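Local coordinates for Tat-secreted protein Rv2525c (Mycobacterium tuberculosis, PDB 4PMQ) that may act as a peptidoglycan hydrolase with glycosidase activity and, in vitro, shows esterase activity toward p-nitrophenyl esters, preferring the butyrate, at residues A[111-116]-A[120-125]. Residues are numbered along the deposited sequence; the frame is centred on the assembly and turned at random.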
loop_
_atom_site.group_PDB
_atom_site.type_symbol
_atom_site.label_atom_id
_atom_site.label_comp_id
_atom_site.label_asym_id
_atom_site.label_seq_id
_atom_site.Cartn_x
_atom_site.Cartn_y
_atom_site.Cartn_z
ATOM N N ASP A 111 -3.890 10.646 -3.440
ATOM C CA ASP A 111 -4.150 12.035 -3.797
ATOM C C ASP A 111 -2.886 12.702 -4.317
ATOM O O ASP A 111 -1.774 12.146 -4.206
ATOM C CB ASP A 111 -4.630 12.779 -2.515
ATOM C CG ASP A 111 -6.106 12.585 -2.230
ATOM O OD1 ASP A 111 -6.934 13.046 -3.047
ATOM O OD2 ASP A 111 -6.430 11.945 -1.209
ATOM N N ASN A 112 -3.059 13.922 -4.825
ATOM C CA ASN A 112 -1.994 14.782 -5.335
ATOM C C ASN A 112 -2.050 16.057 -4.486
ATOM O O ASN A 112 -2.627 17.078 -4.907
ATOM C CB ASN A 112 -2.198 15.056 -6.845
ATOM C CG ASN A 112 -1.118 15.960 -7.386
ATOM O OD1 ASN A 112 -0.058 16.090 -6.761
ATOM N ND2 ASN A 112 -1.378 16.610 -8.540
ATOM N N PRO A 113 -1.525 15.982 -3.245
ATOM C CA PRO A 113 -1.718 17.099 -2.310
ATOM C C PRO A 113 -0.790 18.281 -2.517
ATOM O O PRO A 113 0.343 18.123 -2.994
ATOM C CB PRO A 113 -1.409 16.451 -0.944
ATOM C CG PRO A 113 -0.370 15.418 -1.276
ATOM C CD PRO A 113 -0.826 14.850 -2.590
ATOM N N SER A 114 -1.249 19.452 -2.035
ATOM C CA SER A 114 -0.433 20.652 -1.943
ATOM C C SER A 114 0.500 20.532 -0.740
ATOM O O SER A 114 0.218 19.744 0.191
ATOM C CB SER A 114 -1.318 21.870 -1.743
ATOM O OG SER A 114 -1.972 21.722 -0.481
ATOM N N TYR A 115 1.532 21.417 -0.678
ATOM C CA TYR A 115 2.423 21.445 0.480
ATOM C C TYR A 115 1.608 21.793 1.761
ATOM O O TYR A 115 1.867 21.238 2.835
ATOM C CB TYR A 115 3.560 22.452 0.245
ATOM C CG TYR A 115 4.542 22.472 1.386
ATOM C CD1 TYR A 115 5.455 21.437 1.562
ATOM C CD2 TYR A 115 4.599 23.552 2.264
ATOM C CE1 TYR A 115 6.337 21.429 2.642
ATOM C CE2 TYR A 115 5.514 23.584 3.315
ATOM C CZ TYR A 115 6.379 22.517 3.504
ATOM O OH TYR A 115 7.278 22.536 4.544
ATOM N N GLU A 116 0.588 22.663 1.624
ATOM C CA GLU A 116 -0.264 23.007 2.763
ATOM C C GLU A 116 -0.981 21.759 3.311
ATOM O O GLU A 116 -1.050 21.584 4.534
ATOM C CB GLU A 116 -1.281 24.085 2.322
ATOM C CG GLU A 116 -2.281 24.504 3.375
ATOM C CD GLU A 116 -3.498 23.599 3.453
ATOM O OE1 GLU A 116 -3.973 23.155 2.382
ATOM O OE2 GLU A 116 -3.999 23.352 4.575
ATOM N N ASN A 120 -0.088 20.302 7.012
ATOM C CA ASN A 120 -1.162 20.437 7.996
ATOM C C ASN A 120 -1.908 19.147 8.313
ATOM O O ASN A 120 -2.462 19.035 9.420
ATOM C CB ASN A 120 -2.158 21.487 7.531
ATOM C CG ASN A 120 -1.596 22.899 7.488
ATOM O OD1 ASN A 120 -0.669 23.239 8.235
ATOM N ND2 ASN A 120 -2.255 23.792 6.707
ATOM N N GLN A 121 -1.996 18.223 7.349
ATOM C CA GLN A 121 -2.800 17.004 7.553
ATOM C C GLN A 121 -1.986 15.705 7.403
ATOM O O GLN A 121 -2.071 14.807 8.254
ATOM C CB GLN A 121 -3.972 17.001 6.556
ATOM C CG GLN A 121 -4.975 18.167 6.831
ATOM C CD GLN A 121 -5.995 18.387 5.729
ATOM O OE1 GLN A 121 -5.712 19.044 4.718
ATOM N NE2 GLN A 121 -7.238 17.914 5.930
ATOM N N ILE A 122 -1.222 15.575 6.315
ATOM C CA ILE A 122 -0.497 14.308 6.057
ATOM C C ILE A 122 0.627 14.064 7.086
ATOM O O ILE A 122 0.781 12.929 7.514
ATOM C CB ILE A 122 0.036 14.253 4.605
ATOM C CG1 ILE A 122 -1.166 14.288 3.644
ATOM C CG2 ILE A 122 0.882 12.964 4.403
ATOM C CD1 ILE A 122 -0.766 14.515 2.153
ATOM N N VAL A 123 1.372 15.109 7.485
ATOM C CA VAL A 123 2.443 14.943 8.475
ATOM C C VAL A 123 1.813 14.381 9.801
ATOM O O VAL A 123 2.219 13.286 10.211
ATOM C CB VAL A 123 3.252 16.251 8.684
ATOM C CG1 VAL A 123 4.107 16.190 9.947
ATOM C CG2 VAL A 123 4.130 16.527 7.459
ATOM N N PRO A 124 0.786 15.000 10.428
ATOM C CA PRO A 124 0.268 14.380 11.665
ATOM C C PRO A 124 -0.307 12.984 11.386
ATOM O O PRO A 124 -0.229 12.109 12.259
ATOM C CB PRO A 124 -0.791 15.354 12.167
ATOM C CG PRO A 124 -1.012 16.344 11.084
ATOM C CD PRO A 124 0.177 16.325 10.175
ATOM N N TYR A 125 -0.931 12.782 10.177
ATOM C CA TYR A 125 -1.505 11.469 9.820
ATOM C C TYR A 125 -0.408 10.375 9.841
ATOM O O TYR A 125 -0.531 9.361 10.552
ATOM C CB TYR A 125 -2.166 11.528 8.424
ATOM C CG TYR A 125 -2.736 10.198 7.981
ATOM C CD1 TYR A 125 -3.874 9.669 8.587
ATOM C CD2 TYR A 125 -2.146 9.470 6.948
ATOM C CE1 TYR A 125 -4.399 8.443 8.199
ATOM C CE2 TYR A 125 -2.661 8.229 6.554
ATOM C CZ TYR A 125 -3.777 7.710 7.199
ATOM O OH TYR A 125 -4.295 6.485 6.851
HETATM O O HOH W 1 -5.555 21.640 5.793
#
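Glu116 OE2 is gripped twice: Asn120 ND2 donates to it at 2.8 Å, and a water does so at 2.6 Å. The amide reaches the anti side of the carboxylate, 17° out of its plane, with the two flat groups turned 60° apart. Glu116 can offer that oxygen because CG leaves anti to the backbone N and the chain then bends at chi2 (-85°), turning the carboxylate toward the amide of Asn120. The same water also donates a weak bond to Gln121 OE1, while Gln121 NE2 is held by the carbonyl of Leu77. The backbone adds the helical bond from Asn120 N to Glu116 O, 3.0 Å long. Both residues belong to the first turns of helix 115-133, with Ser114 as its N-cap; the helix crosses from strand 105-108 to strand 138-142 in a beta-alpha-beta unit of the TIM-barrel-like domain. On the buried side, the loop leading into the helix packs against it: Pro113 presents CB and CG to the end of Ile122, CG lying 3.6 Å from Ile122 CD1, and the two side chains cross at about a right angle. Trp76, from another loop, also touches Ile122.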